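Local coordinates for protein probable TonB-dependent siderophore receptor PiuA (Acinetobacter baumannii, PDB 5FP1) that sits in the outer membrane and probably binds iron-chelating siderophores, possibly ferric enterobactin with micromolar affinity, as the first step of iron uptake, at residues I140-D148 and P205-T213. Residues are numbered along the deposited sequence; the frame is centred on the assembly and turned at random.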
loop_
_atom_site.group_PDB
_atom_site.type_symbol
_atom_site.label_atom_id
_atom_site.label_comp_id
_atom_site.label_asym_id
_atom_site.label_seq_id
_atom_site.Cartn_x
_atom_site.Cartn_y
_atom_site.Cartn_z
ATOM N N ILE A 140 0.712 7.312 -9.360
ATOM C CA ILE A 140 0.577 8.340 -10.402
ATOM C C ILE A 140 0.188 7.613 -11.691
ATOM O O ILE A 140 0.870 6.701 -12.096
ATOM C CB ILE A 140 1.918 9.054 -10.668
ATOM C CG1 ILE A 140 2.510 9.606 -9.365
ATOM C CG2 ILE A 140 1.779 10.155 -11.715
ATOM C CD1 ILE A 140 1.604 10.538 -8.616
ATOM N N SER A 141 -0.921 8.009 -12.298
ATOM C CA SER A 141 -1.502 7.273 -13.417
ATOM C C SER A 141 -0.929 7.767 -14.729
ATOM O O SER A 141 -0.595 8.952 -14.873
ATOM C CB SER A 141 -3.013 7.483 -13.470
ATOM O OG SER A 141 -3.624 7.102 -12.266
ATOM N N LYS A 142 -0.835 6.854 -15.676
ATOM C CA LYS A 142 -0.584 7.200 -17.067
ATOM C C LYS A 142 -1.818 7.888 -17.613
ATOM O O LYS A 142 -2.902 7.339 -17.559
ATOM C CB LYS A 142 -0.356 5.934 -17.869
ATOM C CG LYS A 142 0.945 5.226 -17.524
ATOM C CD LYS A 142 0.965 3.817 -18.097
ATOM C CE LYS A 142 2.355 3.230 -17.951
ATOM N NZ LYS A 142 2.326 1.749 -17.975
ATOM N N VAL A 143 -1.645 9.053 -18.196
ATOM C CA VAL A 143 -2.766 9.698 -18.858
ATOM C C VAL A 143 -2.414 10.250 -20.272
ATOM O O VAL A 143 -1.247 10.431 -20.616
ATOM C CB VAL A 143 -3.379 10.780 -17.940
ATOM C CG1 VAL A 143 -2.364 11.865 -17.625
ATOM C CG2 VAL A 143 -4.636 11.370 -18.559
ATOM N N ALA A 144 -3.452 10.494 -21.068
ATOM C CA ALA A 144 -3.291 11.006 -22.424
ATOM C C ALA A 144 -2.391 12.214 -22.406
ATOM O O ALA A 144 -2.531 13.095 -21.552
ATOM C CB ALA A 144 -4.647 11.373 -23.019
ATOM N N LYS A 145 -1.486 12.265 -23.377
ATOM C CA LYS A 145 -0.558 13.356 -23.478
ATOM C C LYS A 145 -0.096 13.583 -24.928
ATOM O O LYS A 145 -0.503 12.869 -25.871
ATOM C CB LYS A 145 0.635 13.081 -22.550
ATOM C CG LYS A 145 1.381 11.812 -22.905
ATOM C CD LYS A 145 2.425 11.477 -21.859
ATOM C CE LYS A 145 3.317 10.360 -22.340
ATOM N NZ LYS A 145 4.333 10.017 -21.316
ATOM N N LYS A 146 0.732 14.597 -25.136
ATOM C CA LYS A 146 1.142 14.925 -26.503
ATOM C C LYS A 146 2.081 13.870 -27.101
ATOM O O LYS A 146 2.885 13.266 -26.397
ATOM C CB LYS A 146 1.798 16.307 -26.567
ATOM C CG LYS A 146 3.101 16.427 -25.807
ATOM C CD LYS A 146 3.738 17.799 -26.011
ATOM C CE LYS A 146 5.094 17.870 -25.324
ATOM N NZ LYS A 146 5.550 19.273 -25.125
ATOM N N GLY A 147 1.976 13.655 -28.408
ATOM C CA GLY A 147 2.855 12.719 -29.092
ATOM C C GLY A 147 2.165 11.387 -29.275
ATOM O O GLY A 147 1.535 10.882 -28.351
ATOM N N ASP A 148 2.279 10.818 -30.468
ATOM C CA ASP A 148 1.629 9.555 -30.776
ATOM C C ASP A 148 2.527 8.403 -30.374
ATOM O O ASP A 148 3.746 8.522 -30.438
ATOM C CB ASP A 148 1.262 9.479 -32.256
ATOM C CG ASP A 148 0.134 10.426 -32.610
ATOM O OD1 ASP A 148 0.283 11.627 -32.322
ATOM O OD2 ASP A 148 -0.910 9.982 -33.131
ATOM N N PRO A 205 -8.875 4.093 -20.281
ATOM C CA PRO A 205 -8.943 5.106 -21.323
ATOM C C PRO A 205 -9.024 6.523 -20.773
ATOM O O PRO A 205 -9.720 6.784 -19.773
ATOM C CB PRO A 205 -10.238 4.757 -22.026
ATOM C CG PRO A 205 -11.105 4.201 -20.953
ATOM C CD PRO A 205 -10.216 3.620 -19.898
ATOM N N SER A 206 -8.354 7.453 -21.443
ATOM C CA SER A 206 -8.527 8.849 -21.108
ATOM C C SER A 206 -8.436 9.766 -22.343
ATOM O O SER A 206 -7.892 9.385 -23.372
ATOM C CB SER A 206 -7.472 9.263 -20.089
ATOM O OG SER A 206 -6.201 9.003 -20.581
ATOM N N ILE A 207 -8.917 10.985 -22.180
ATOM C CA ILE A 207 -8.764 11.982 -23.228
ATOM C C ILE A 207 -8.522 13.335 -22.622
ATOM O O ILE A 207 -9.081 13.662 -21.582
ATOM C CB ILE A 207 -10.001 11.973 -24.169
ATOM C CG1 ILE A 207 -9.825 12.983 -25.320
ATOM C CG2 ILE A 207 -11.283 12.241 -23.419
ATOM C CD1 ILE A 207 -10.913 12.827 -26.368
ATOM N N THR A 208 -7.617 14.084 -23.236
ATOM C CA THR A 208 -7.248 15.407 -22.741
ATOM C C THR A 208 -7.412 16.459 -23.862
ATOM O O THR A 208 -7.254 16.143 -25.045
ATOM C CB THR A 208 -5.828 15.400 -22.134
ATOM O OG1 THR A 208 -5.621 16.570 -21.335
ATOM C CG2 THR A 208 -4.754 15.318 -23.170
ATOM N N PHE A 209 -7.787 17.670 -23.452
ATOM C CA PHE A 209 -8.121 18.778 -24.343
ATOM C C PHE A 209 -7.314 20.009 -23.922
ATOM O O PHE A 209 -7.080 20.216 -22.721
ATOM C CB PHE A 209 -9.591 19.121 -24.226
ATOM C CG PHE A 209 -10.527 17.962 -24.459
ATOM C CD1 PHE A 209 -10.901 17.129 -23.414
ATOM C CD2 PHE A 209 -11.077 17.738 -25.717
ATOM C CE1 PHE A 209 -11.775 16.082 -23.619
ATOM C CE2 PHE A 209 -11.958 16.693 -25.932
ATOM C CZ PHE A 209 -12.314 15.866 -24.881
ATOM N N GLY A 210 -6.899 20.833 -24.888
ATOM C CA GLY A 210 -6.226 22.106 -24.557
ATOM C C GLY A 210 -4.745 21.965 -24.283
ATOM O O GLY A 210 -4.119 22.839 -23.661
ATOM N N LEU A 211 -4.160 20.881 -24.769
ATOM C CA LEU A 211 -2.738 20.695 -24.634
ATOM C C LEU A 211 -2.017 21.956 -25.076
ATOM O O LEU A 211 -2.375 22.553 -26.092
ATOM C CB LEU A 211 -2.260 19.520 -25.469
ATOM C CG LEU A 211 -2.542 18.130 -24.916
ATOM C CD1 LEU A 211 -2.307 17.092 -26.012
ATOM C CD2 LEU A 211 -1.676 17.857 -23.690
ATOM N N ASP A 212 -1.010 22.351 -24.299
ATOM C CA ASP A 212 -0.166 23.509 -24.616
ATOM C C ASP A 212 -0.933 24.817 -24.674
ATOM O O ASP A 212 -0.491 25.755 -25.314
ATOM C CB ASP A 212 0.574 23.294 -25.938
ATOM C CG ASP A 212 1.612 22.200 -25.850
ATOM O OD1 ASP A 212 2.193 22.021 -24.759
ATOM O OD2 ASP A 212 1.848 21.516 -26.868
ATOM N N THR A 213 -2.085 24.878 -24.017
ATOM C CA THR A 213 -2.839 26.114 -23.905
ATOM C C THR A 213 -3.160 26.390 -22.449
ATOM O O THR A 213 -2.925 25.535 -21.599
ATOM C CB THR A 213 -4.175 26.057 -24.654
ATOM O OG1 THR A 213 -5.151 25.371 -23.857
ATOM C CG2 THR A 213 -4.018 25.398 -26.012
HETATM O O HOH W 1 -5.422 6.662 -19.715
#
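Ala-144 meets the inner side of strand 197-209 through both its backbone and its methyl group. Its N-H is given to Ser-206 OG, with Ala-144 N to Ser-206 OG at 3.2 Å and an N-H...O angle of 150°, a moderately bent bond. Ser-206 OG also lies 3.5 Å from Val-143 CG2 and 2.6 Å from the oxygen of a bound water, which in turn donates a weak bond to Lys-142 O. Next along, Ala-144 CB settles between Ser-206 and Thr-208, 3.9 Å from Thr-208 CG2. With OG1 anti to the backbone N (chi1 -164°), Thr-208 CG2 lies between N and the carbonyl carbon, in van der Waals contact with Ala-144 O at 3.5 Å. At the far end Leu-211 CD1 packs against the Lys-146 backbone, 4.0 Å from Lys-146 N. Lys-146 NZ and Asp-212 OD1 are 4.4 Å apart, too far for a salt bridge, so any attraction is probably modest.

This is the plug-to-barrel junction of a TonB-dependent receptor: the chain leaves plug strand 135-141 and passes along the inside of the barrel wall, residues 143-146 running 38° from the 206-212 direction, before entering the first barrel strand, 149-157.

Second-shell bonds hold the linker backbone and the Thr-208 hydroxyl. Arg-179 of strand 177-188 donates to Val-143 O, and Asn-169 ND2 to Lys-145 O. Thr-208 OG1 turns to strand 215-226, bonding Thr-218 OG1 and Ala-217 O. Leu-211 is itself carried by the type II turn from Gly-210 to Thr-213, where Thr-213 N and OG1 both bond Gly-210 O, approaching from one face of its carbonyl plane.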